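Local coordinates for hypothetical protein Atu0636 (PDB 2OZV), which is a predicted O-methyltransferase that probably transfers a methyl group from S-adenosylmethionine to an acceptor not yet identified, at residues L148-D151 with W152-A156; V32-D35 with R36-I40; G110-D113 with E114-H117. All blocks are in the same frame, centred on the assembly; numbering follows the deposited sequence. Where two conformers were deposited one is given.

How the interactions relate
Three short-range contacts illustrate how a Rossmann-like methyltransferase sheet is entered and flanked. Along the chain the order is interaction 2, interaction 3, interaction 1. Interaction 2 leads into strand 38-42 and interaction 3 into strand 116-121, neighbours in the mixed sheet; their centres lie about 14 Å apart, and Arg39 joins them by probable hydrogen bonds to the carbonyl of His115 and the ring of His117. Interaction 1 occupies helix 148-159, the next modelled helix after strand 116-121. Its centre is about 14 Å from that of interaction 3, which it meets where Thr155 touches Leu111, and about 21 Å from that of interaction 2. The contacts shape two strand entrances and a covering helix of one domain.

Interaction 1: residues L148-D151 with W152-A156; sequences LFED and WIRTA
Successive i to i+4 backbone hydrogen bonds join residues 148-151 to 152-155, from Trp152 N to Leu148 O (2.9 Å, N-H...O 173°) through to Thr155 N to Asp151 O (3.0 Å), forming the first turns of helix 148-159. This helix packs against the sheet of the Rossmann-like methyltransferase fold. One turn apart, Leu148 and Trp152 run side by side: Leu148 CG lies over the indole face, 4.0 Å from the centroid of the five-membered ring in a CH-pi contact, while Leu148 CD1 approaches Trp152 NE1 at 3.4 Å. Phe149 and Ile153 turn to another side, where helix 175-182 and strand 164-170 border them, and Ile153 CD1 reaches the edge of the phenyl ring. The polar side carries an i to i+3 salt bridge. With CG anti to the backbone N (chi1 -174°) and a bend at chi3, the Arg154 chain doubles back over Asp151. Glu150 joins through water 1, which donates to Glu150 OE2 and accepts from Arg154 NH1; Glu150 OE2 also pairs with Arg185. Arg154 NH1 meets Asp151 OD1 at 2.8 Å on the anti side of the carboxylate, and the weak bond from Arg154 NH2 to the same oxygen measures 3.3 Å.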
ATOM      1  N   LEU B 148     -16.528  -8.261  -4.477  1.00 55.53           N
ATOM      2  CA  LEU B 148     -17.084  -7.903  -3.147  1.00 55.24           C
ATOM      3  C   LEU B 148     -16.812  -6.465  -2.741  1.00 52.38           C
ATOM      4  O   LEU B 148     -17.740  -5.738  -2.328  1.00 50.39           O
ATOM      5  CB  LEU B 148     -16.652  -8.874  -2.032  1.00 56.43           C
ATOM      6  CG  LEU B 148     -17.643  -9.034  -0.862  1.00 58.75           C
ATOM      7  CD1 LEU B 148     -18.982  -9.585  -1.367  1.00 61.09           C
ATOM      8  CD2 LEU B 148     -17.133 -10.009   0.202  1.00 58.61           C
ATOM      9  N   PHE B 149     -15.551  -6.044  -2.828  1.00 50.88           N
ATOM     10  CA  PHE B 149     -15.244  -4.663  -2.475  1.00 49.67           C
ATOM     11  C   PHE B 149     -16.003  -3.678  -3.365  1.00 48.56           C
ATOM     12  O   PHE B 149     -16.565  -2.697  -2.870  1.00 48.48           O
ATOM     13  CB  PHE B 149     -13.738  -4.403  -2.520  1.00 50.93           C
ATOM     14  CG  PHE B 149     -13.013  -4.921  -1.298  1.00 53.32           C
ATOM     15  CD1 PHE B 149     -13.091  -4.245  -0.094  1.00 55.37           C
ATOM     16  CD2 PHE B 149     -12.251  -6.084  -1.376  1.00 56.98           C
ATOM     17  CE1 PHE B 149     -12.409  -4.721   1.052  1.00 56.36           C
ATOM     18  CE2 PHE B 149     -11.574  -6.557  -0.240  1.00 56.46           C
ATOM     19  CZ  PHE B 149     -11.660  -5.875   0.953  1.00 53.79           C
ATOM     20  N   GLU B 150     -16.030  -3.948  -4.668  1.00 47.11           N
ATOM     21  CA  GLU B 150     -16.825  -3.144  -5.581  1.00 46.91           C
ATOM     22  C   GLU B 150     -18.287  -3.015  -5.136  1.00 47.05           C
ATOM     23  O   GLU B 150     -18.797  -1.896  -5.026  1.00 47.27           O
ATOM     24  CB  GLU B 150     -16.742  -3.717  -7.003  1.00 46.35           C
ATOM     25  CG  GLU B 150     -17.728  -3.074  -7.996  1.00 49.59           C
ATOM     26  CD  GLU B 150     -17.482  -1.575  -8.232  1.00 51.24           C
ATOM     27  OE1 GLU B 150     -16.390  -1.053  -7.929  1.00 52.83           O
ATOM     28  OE2 GLU B 150     -18.402  -0.903  -8.736  1.00 54.05           O
ATOM     29  N   ASP B 151     -18.951  -4.143  -4.874  1.00 46.30           N
ATOM     30  CA  ASP B 151     -20.365  -4.115  -4.436  1.00 46.79           C
ATOM     31  C   ASP B 151     -20.558  -3.363  -3.122  1.00 46.26           C
ATOM     32  O   ASP B 151     -21.407  -2.470  -3.028  1.00 45.24           O
ATOM     33  CB  ASP B 151     -20.920  -5.524  -4.270  1.00 47.48           C
ATOM     34  CG  ASP B 151     -21.193  -6.220  -5.599  1.00 50.35           C
ATOM     35  OD1 ASP B 151     -21.288  -5.542  -6.654  1.00 54.61           O
ATOM     36  OD2 ASP B 151     -21.324  -7.461  -5.583  1.00 52.72           O
ATOM     37  N   TRP B 152     -19.768  -3.719  -2.110  1.00 45.53           N
ATOM     38  CA  TRP B 152     -19.933  -3.127  -0.788  1.00 46.34           C
ATOM     39  C   TRP B 152     -19.603  -1.633  -0.762  1.00 46.25           C
ATOM     40  O   TRP B 152     -20.320  -0.865  -0.131  1.00 46.29           O
ATOM     41  CB  TRP B 152     -19.076  -3.859   0.234  1.00 46.71           C
ATOM     42  CG  TRP B 152     -19.565  -5.197   0.627  1.00 47.98           C
ATOM     43  CD1 TRP B 152     -20.140  -6.144  -0.163  1.00 49.67           C
ATOM     44  CD2 TRP B 152     -19.478  -5.758   1.936  1.00 47.84           C
ATOM     45  NE1 TRP B 152     -20.435  -7.273   0.584  1.00 49.92           N
ATOM     46  CE2 TRP B 152     -20.031  -7.050   1.878  1.00 48.91           C
ATOM     47  CE3 TRP B 152     -19.005  -5.272   3.158  1.00 47.97           C
ATOM     48  CZ2 TRP B 152     -20.110  -7.881   2.999  1.00 48.40           C
ATOM     49  CZ3 TRP B 152     -19.070  -6.097   4.269  1.00 48.69           C
ATOM     50  CH2 TRP B 152     -19.614  -7.390   4.179  1.00 48.20           C
ATOM     51  N   ILE B 153     -18.532  -1.229  -1.458  1.00 46.28           N
ATOM     52  CA  ILE B 153     -18.176   0.192  -1.517  1.00 46.37           C
ATOM     53  C   ILE B 153     -19.155   0.998  -2.399  1.00 45.52           C
ATOM     54  O   ILE B 153     -19.459   2.149  -2.078  1.00 46.73           O
ATOM     55  CB  ILE B 153     -16.673   0.390  -1.884  1.00 46.59           C
ATOM     56  CG1 ILE B 153     -15.829  -0.111  -0.692  1.00 45.76           C
ATOM     57  CG2 ILE B 153     -16.342   1.873  -2.117  1.00 45.74           C
ATOM     58  CD1 ILE B 153     -14.326  -0.343  -0.967  1.00 47.37           C
ATOM     59  N   ARG B 154     -19.690   0.398  -3.463  1.00 45.69           N
ATOM     60  CA  ARG B 154     -20.793   1.023  -4.190  1.00 45.78           C
ATOM     61  C   ARG B 154     -21.965   1.320  -3.238  1.00 45.24           C
ATOM     62  O   ARG B 154     -22.478   2.429  -3.217  1.00 44.74           O
ATOM     63  CB  ARG B 154     -21.273   0.131  -5.342  1.00 46.21           C
ATOM     64  CG  ARG B 154     -22.322   0.762  -6.250  1.00 47.99           C
ATOM     65  CD  ARG B 154     -22.811  -0.258  -7.292  1.00 48.03           C
ATOM     66  NE  ARG B 154     -23.467  -1.365  -6.604  1.00 53.18           N
ATOM     67  CZ  ARG B 154     -23.117  -2.648  -6.693  1.00 55.72           C
ATOM     68  NH1 ARG B 154     -22.125  -3.024  -7.492  1.00 54.90           N
ATOM     69  NH2 ARG B 154     -23.783  -3.564  -5.981  1.00 56.20           N
ATOM     70  N   THR B 155     -22.369   0.327  -2.445  1.00 44.34           N
ATOM     71  CA  THR B 155     -23.440   0.537  -1.451  1.00 44.49           C
ATOM     72  C   THR B 155     -23.034   1.595  -0.414  1.00 44.85           C
ATOM     73  O   THR B 155     -23.829   2.479  -0.092  1.00 44.66           O
ATOM     74  CB  THR B 155     -23.843  -0.795  -0.807  1.00 44.57           C
ATOM     75  OG1 THR B 155     -24.445  -1.622  -1.817  1.00 45.05           O
ATOM     76  CG2 THR B 155     -24.832  -0.569   0.393  1.00 44.51           C
ATOM     77  N   ALA B 156     -21.802   1.519   0.097  1.00 44.88           N
ATOM     78  CA  ALA B 156     -21.340   2.477   1.122  1.00 45.12           C
ATOM     79  C   ALA B 156     -21.495   3.903   0.607  1.00 45.38           C
ATOM     80  O   ALA B 156     -21.959   4.781   1.340  1.00 45.38           O
ATOM     81  CB  ALA B 156     -19.857   2.209   1.557  1.00 45.40           C
TER
HETATM   82  O   HOH W   1     -20.887  -1.762  -9.608  1.00 48.78           O

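Interaction 2: residues V32-D35 with R36-I40; sequences VADD and RACRI
Asp34 and Arg36 supply the polar part of the loop that leads from helix 24-30 into strand 38-42, the middle one of the five parallel strands of the Rossmann-like sheet. Their salt bridge is two-pronged and side-on: Arg36 NE gives a hydrogen bond to Asp34 OD1 (2.9 Å) and Arg36 NH2 gives one to Asp34 OD2 (2.6 Å). Carboxylate and guanidinium are nearly coplanar, 15° apart, and Arg36 NE meets the syn lone pair of Asp34 OD1. A bend at chi3 (-69°) swings the guanidinium back to the carboxylate two residues earlier.

A side-chain-to-backbone hydrogen bond closes an Asx turn. Arg36 N donates to Asp34 OD1 at 3.0 Å from the anti side, somewhat out of the carboxylate plane, and this oxygen therefore accepts from both the main chain and the side chain of one arginine. Water 2 ties the same two residues by their backbones, donating to Asp34 O (2.7 Å) and to Arg36 O (2.6 Å).

Val32 CG1 and Ile40 CD1 form the single apolar pair, tip to tip at 4.0 Å, beside Val54 of helix 49-57. Cys38 CB is a van der Waals neighbour of the carboxylate, 3.9 Å from Asp34 OD2.

His118 of the adjacent strand also hydrogen-bonds Asp34 OD2. Both oxygens of this buried carboxylate are thus engaged, which would be expected to stabilise its negative charge and to fix its rotation.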
ATOM      1  N   VAL B  32     -13.787   5.487  13.755  1.00 45.90           N
ATOM      2  CA  VAL B  32     -14.866   6.470  13.858  1.00 46.47           C
ATOM      3  C   VAL B  32     -14.495   7.475  14.947  1.00 48.10           C
ATOM      4  O   VAL B  32     -14.714   7.234  16.126  1.00 47.18           O
ATOM      5  CB  VAL B  32     -16.227   5.798  14.171  1.00 46.58           C
ATOM      6  CG1 VAL B  32     -17.360   6.823  14.203  1.00 47.52           C
ATOM      7  CG2 VAL B  32     -16.516   4.697  13.125  1.00 45.77           C
ATOM      8  N   ALA B  33     -13.905   8.588  14.518  1.00 48.64           N
ATOM      9  CA  ALA B  33     -13.456   9.641  15.433  1.00 50.04           C
ATOM     10  C   ALA B  33     -14.389  10.834  15.283  1.00 52.01           C
ATOM     11  O   ALA B  33     -14.073  11.779  14.583  1.00 53.47           O
ATOM     12  CB  ALA B  33     -11.994  10.047  15.114  1.00 49.75           C
ATOM     13  N   ASP B  34     -15.525  10.799  15.958  1.00 52.38           N
ATOM     14  CA  ASP B  34     -16.607  11.728  15.698  1.00 53.71           C
ATOM     15  C   ASP B  34     -17.339  11.883  17.018  1.00 54.54           C
ATOM     16  O   ASP B  34     -17.776  10.884  17.607  1.00 55.11           O
ATOM     17  CB  ASP B  34     -17.540  11.111  14.637  1.00 53.77           C
ATOM     18  CG  ASP B  34     -18.587  12.094  14.086  1.00 55.81           C
ATOM     19  OD1 ASP B  34     -18.956  13.088  14.760  1.00 56.60           O
ATOM     20  OD2 ASP B  34     -19.047  11.857  12.948  1.00 54.78           O
ATOM     21  N   ASP B  35     -17.469  13.122  17.490  1.00 55.64           N
ATOM     22  CA  ASP B  35     -18.151  13.334  18.768  0.50 56.37           C
ATOM     23  C   ASP B  35     -19.573  13.896  18.633  1.00 56.82           C
ATOM     24  O   ASP B  35     -20.190  14.279  19.629  1.00 57.60           O
ATOM     25  CB  ASP B  35     -17.280  14.156  19.731  0.50 56.36           C
ATOM     26  CG  ASP B  35     -15.978  13.437  20.114  0.50 56.84           C
ATOM     27  OD1 ASP B  35     -15.962  12.184  20.259  0.50 55.72           O
ATOM     28  OD2 ASP B  35     -14.964  14.141  20.277  0.50 56.17           O
ATOM     29  N   ARG B  36     -20.106  13.915  17.411  1.00 56.90           N
ATOM     30  CA  ARG B  36     -21.502  14.341  17.184  1.00 56.92           C
ATOM     31  C   ARG B  36     -22.469  13.201  17.373  1.00 56.20           C
ATOM     32  O   ARG B  36     -22.078  12.023  17.388  1.00 55.56           O
ATOM     33  CB  ARG B  36     -21.733  14.825  15.748  1.00 58.05           C
ATOM     34  CG  ARG B  36     -20.775  15.860  15.172  1.00 57.90           C
ATOM     35  CD  ARG B  36     -20.976  15.934  13.634  1.00 58.69           C
ATOM     36  NE  ARG B  36     -20.517  14.721  12.938  1.00 63.05           N
ATOM     37  CZ  ARG B  36     -20.682  14.472  11.636  1.00 63.60           C
ATOM     38  NH1 ARG B  36     -21.320  15.339  10.849  1.00 62.77           N
ATOM     39  NH2 ARG B  36     -20.207  13.346  11.114  1.00 62.91           N
ATOM     40  N   ALA B  37     -23.751  13.541  17.483  1.00 54.57           N
ATOM     41  CA  ALA B  37     -24.775  12.575  17.210  1.00 53.86           C
ATOM     42  C   ALA B  37     -24.506  12.252  15.753  1.00 53.80           C
ATOM     43  O   ALA B  37     -24.313  13.160  14.915  1.00 54.58           O
ATOM     44  CB  ALA B  37     -26.175  13.147  17.408  1.00 54.57           C
ATOM     45  N   CYS B  38     -24.371  10.973  15.472  1.00 50.58           N
ATOM     46  CA  CYS B  38     -24.055  10.563  14.111  1.00 49.71           C
ATOM     47  C   CYS B  38     -24.673   9.219  13.906  1.00 48.20           C
ATOM     48  O   CYS B  38     -25.012   8.520  14.877  1.00 48.80           O
ATOM     49  CB  CYS B  38     -22.546  10.524  13.844  1.00 49.91           C
ATOM     50  SG  CYS B  38     -21.636   9.431  14.937  1.00 52.19           S
ATOM     51  N   ARG B  39     -24.845   8.873  12.637  1.00 45.69           N
ATOM     52  CA  ARG B  39     -25.481   7.643  12.246  1.00 45.32           C
ATOM     53  C   ARG B  39     -24.430   6.805  11.552  1.00 45.35           C
ATOM     54  O   ARG B  39     -23.756   7.287  10.631  1.00 45.21           O
ATOM     55  CB  ARG B  39     -26.664   7.922  11.323  1.00 45.01           C
ATOM     56  CG  ARG B  39     -27.828   8.717  12.034  1.00 44.38           C
ATOM     57  CD  ARG B  39     -29.025   8.863  11.149  1.00 46.08           C
ATOM     58  NE  ARG B  39     -28.766   9.642   9.928  1.00 46.12           N
ATOM     59  CZ  ARG B  39     -29.149  10.904   9.729  1.00 46.85           C
ATOM     60  NH1 ARG B  39     -29.803  11.580  10.678  1.00 49.73           N
ATOM     61  NH2 ARG B  39     -28.892  11.500   8.573  1.00 45.35           N
ATOM     62  N   ILE B  40     -24.286   5.567  12.011  1.00 45.07           N
ATOM     63  CA  ILE B  40     -23.223   4.687  11.513  1.00 45.27           C
ATOM     64  C   ILE B  40     -23.826   3.396  10.995  1.00 45.05           C
ATOM     65  O   ILE B  40     -24.624   2.772  11.691  1.00 45.48           O
ATOM     66  CB  ILE B  40     -22.223   4.371  12.642  1.00 46.39           C
ATOM     67  CG1 ILE B  40     -21.550   5.665  13.137  1.00 50.68           C
ATOM     68  CG2 ILE B  40     -21.158   3.339  12.120  1.00 47.70           C
ATOM     69  CD1 ILE B  40     -21.196   5.607  14.553  1.00 55.08           C
TER
HETATM   70  O   HOH W   2     -20.321  10.447  18.434  1.00 33.95           O

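Interaction 3: residues G110-D113 with E114-H117; sequences GLPD and EHFH
Pro112 meets His115 and Phe116 across a tight reversal that carries the chain from the end of helix 103-108 into strand 116-121. The approach begins at Gly110, whose positive phi (99°) closes the helix in a Schellman motif and whose carbonyl accepts from Tyr66 OH. Leu111 starts out away from the reversal, and its side chain touches Arg106 and Ile159.

Pro112 then makes the main side-chain contacts. Its CG sits 3.7 Å from His115 CG and equally close to CB and CD2 of that residue, approaching the imidazole at a slant. Pro112 CD faces the other aromatic group, 4.0 Å from Phe116 CE2, and the two side chains cross at about a right angle. Pro112 CG and CD thus meet two successive ring-bearing residues. His115 has CG anti to its own N (chi1 178°), which brings His115 CD2 over the centre of the Phe116 ring, 3.7 Å above its plane.

Asp113 and Glu114 form the corner. Glu114 adopts left-handed backbone angles, and the CA atoms of Pro112 and His115 lie 6.0 Å apart, yet no hydrogen bond spans the two segments; apolar contacts join them instead.

Around this corner, Asp113 touches Val107 of helix 103-108, Pro112 rests on Tyr66 of strand 61-67, and Phe116 is packed among Ala41 of strand 38-42, Thr64 of strand 61-67 and Ile159 at the end of helix 148-159.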
ATOM      1  N   GLY B 110     -33.915  -1.486   3.176  1.00 53.76           N
ATOM      2  CA  GLY B 110     -33.658  -0.732   4.401  1.00 52.40           C
ATOM      3  C   GLY B 110     -32.273  -0.103   4.408  1.00 51.40           C
ATOM      4  O   GLY B 110     -31.724   0.183   5.480  1.00 51.33           O
ATOM      5  N   LEU B 111     -31.719   0.111   3.215  1.00 50.44           N
ATOM      6  CA  LEU B 111     -30.438   0.818   3.050  1.00 49.70           C
ATOM      7  C   LEU B 111     -30.717   2.167   2.381  1.00 49.29           C
ATOM      8  O   LEU B 111     -30.688   2.267   1.160  1.00 49.30           O
ATOM      9  CB  LEU B 111     -29.475  -0.034   2.202  1.00 49.67           C
ATOM     10  CG  LEU B 111     -28.811  -1.222   2.925  1.00 49.30           C
ATOM     11  CD1 LEU B 111     -28.508  -2.365   1.972  1.00 47.89           C
ATOM     12  CD2 LEU B 111     -27.532  -0.768   3.670  1.00 47.93           C
ATOM     13  N   PRO B 112     -31.023   3.199   3.180  1.00 48.47           N
ATOM     14  CA  PRO B 112     -31.504   4.473   2.618  1.00 48.34           C
ATOM     15  C   PRO B 112     -30.416   5.287   1.919  1.00 47.36           C
ATOM     16  O   PRO B 112     -29.245   5.204   2.291  1.00 46.16           O
ATOM     17  CB  PRO B 112     -32.039   5.223   3.846  1.00 48.29           C
ATOM     18  CG  PRO B 112     -31.309   4.644   5.008  1.00 49.22           C
ATOM     19  CD  PRO B 112     -30.949   3.225   4.654  1.00 49.35           C
ATOM     20  N   ASP B 113     -30.808   6.057   0.903  1.00 46.86           N
ATOM     21  CA  ASP B 113     -29.875   6.925   0.197  1.00 46.76           C
ATOM     22  C   ASP B 113     -29.362   8.038   1.110  1.00 45.87           C
ATOM     23  O   ASP B 113     -30.158   8.665   1.838  1.00 45.06           O
ATOM     24  CB  ASP B 113     -30.575   7.601  -0.987  1.00 48.31           C
ATOM     25  CG  ASP B 113     -30.901   6.638  -2.121  1.00 50.91           C
ATOM     26  OD1 ASP B 113     -30.175   5.640  -2.337  1.00 53.50           O
ATOM     27  OD2 ASP B 113     -31.897   6.909  -2.814  1.00 55.66           O
ATOM     28  N   GLU B 114     -28.043   8.264   1.073  1.00 44.45           N
ATOM     29  CA  GLU B 114     -27.430   9.476   1.627  1.00 44.59           C
ATOM     30  C   GLU B 114     -27.912   9.786   3.046  1.00 44.59           C
ATOM     31  O   GLU B 114     -28.396  10.887   3.339  1.00 44.77           O
ATOM     32  CB  GLU B 114     -27.659  10.670   0.685  1.00 45.28           C
ATOM     33  CG  GLU B 114     -26.864  10.513  -0.601  1.00 46.28           C
ATOM     34  CD  GLU B 114     -27.101  11.639  -1.582  1.00 51.60           C
ATOM     35  OE1 GLU B 114     -28.189  11.706  -2.167  1.00 56.57           O
ATOM     36  OE2 GLU B 114     -26.196  12.457  -1.764  1.00 56.48           O
ATOM     37  N   HIS B 115     -27.727   8.806   3.921  1.00 44.15           N
ATOM     38  CA  HIS B 115     -28.290   8.834   5.259  1.00 44.12           C
ATOM     39  C   HIS B 115     -27.227   8.757   6.357  1.00 44.49           C
ATOM     40  O   HIS B 115     -27.408   9.332   7.429  1.00 44.39           O
ATOM     41  CB  HIS B 115     -29.270   7.669   5.395  1.00 44.43           C
ATOM     42  CG  HIS B 115     -29.904   7.538   6.743  1.00 43.94           C
ATOM     43  ND1 HIS B 115     -30.902   8.387   7.185  1.00 45.82           N
ATOM     44  CD2 HIS B 115     -29.719   6.625   7.724  1.00 44.92           C
ATOM     45  CE1 HIS B 115     -31.296   7.999   8.388  1.00 46.63           C
ATOM     46  NE2 HIS B 115     -30.595   6.929   8.736  1.00 46.70           N
ATOM     47  N   PHE B 116     -26.128   8.034   6.097  1.00 42.64           N
ATOM     48  CA  PHE B 116     -25.161   7.716   7.151  1.00 43.82           C
ATOM     49  C   PHE B 116     -23.951   8.628   7.135  1.00 44.16           C
ATOM     50  O   PHE B 116     -23.445   8.978   6.063  1.00 44.77           O
ATOM     51  CB  PHE B 116     -24.703   6.256   7.008  1.00 43.17           C
ATOM     52  CG  PHE B 116     -25.796   5.245   7.331  1.00 43.12           C
ATOM     53  CD1 PHE B 116     -26.139   4.955   8.673  1.00 41.32           C
ATOM     54  CD2 PHE B 116     -26.479   4.590   6.289  1.00 44.40           C
ATOM     55  CE1 PHE B 116     -27.140   4.023   8.981  1.00 41.31           C
ATOM     56  CE2 PHE B 116     -27.489   3.655   6.578  1.00 42.66           C
ATOM     57  CZ  PHE B 116     -27.832   3.374   7.929  1.00 44.31           C
ATOM     58  N   HIS B 117     -23.486   9.007   8.327  1.00 43.99           N
ATOM     59  CA  HIS B 117     -22.261   9.804   8.471  1.00 44.22           C
ATOM     60  C   HIS B 117     -21.004   8.942   8.345  1.00 44.03           C
ATOM     61  O   HIS B 117     -19.932   9.450   8.013  1.00 44.56           O
ATOM     62  CB  HIS B 117     -22.266  10.496   9.830  1.00 44.41           C
ATOM     63  CG  HIS B 117     -23.446  11.418  10.021  1.00 44.41           C
ATOM     64  ND1 HIS B 117     -24.546  11.063  10.785  1.00 45.11           N
ATOM     65  CD2 HIS B 117     -23.708  12.650   9.523  1.00 46.50           C
ATOM     66  CE1 HIS B 117     -25.423  12.061  10.767  1.00 44.41           C
ATOM     67  NE2 HIS B 117     -24.940  13.031  10.006  1.00 43.68           N
TER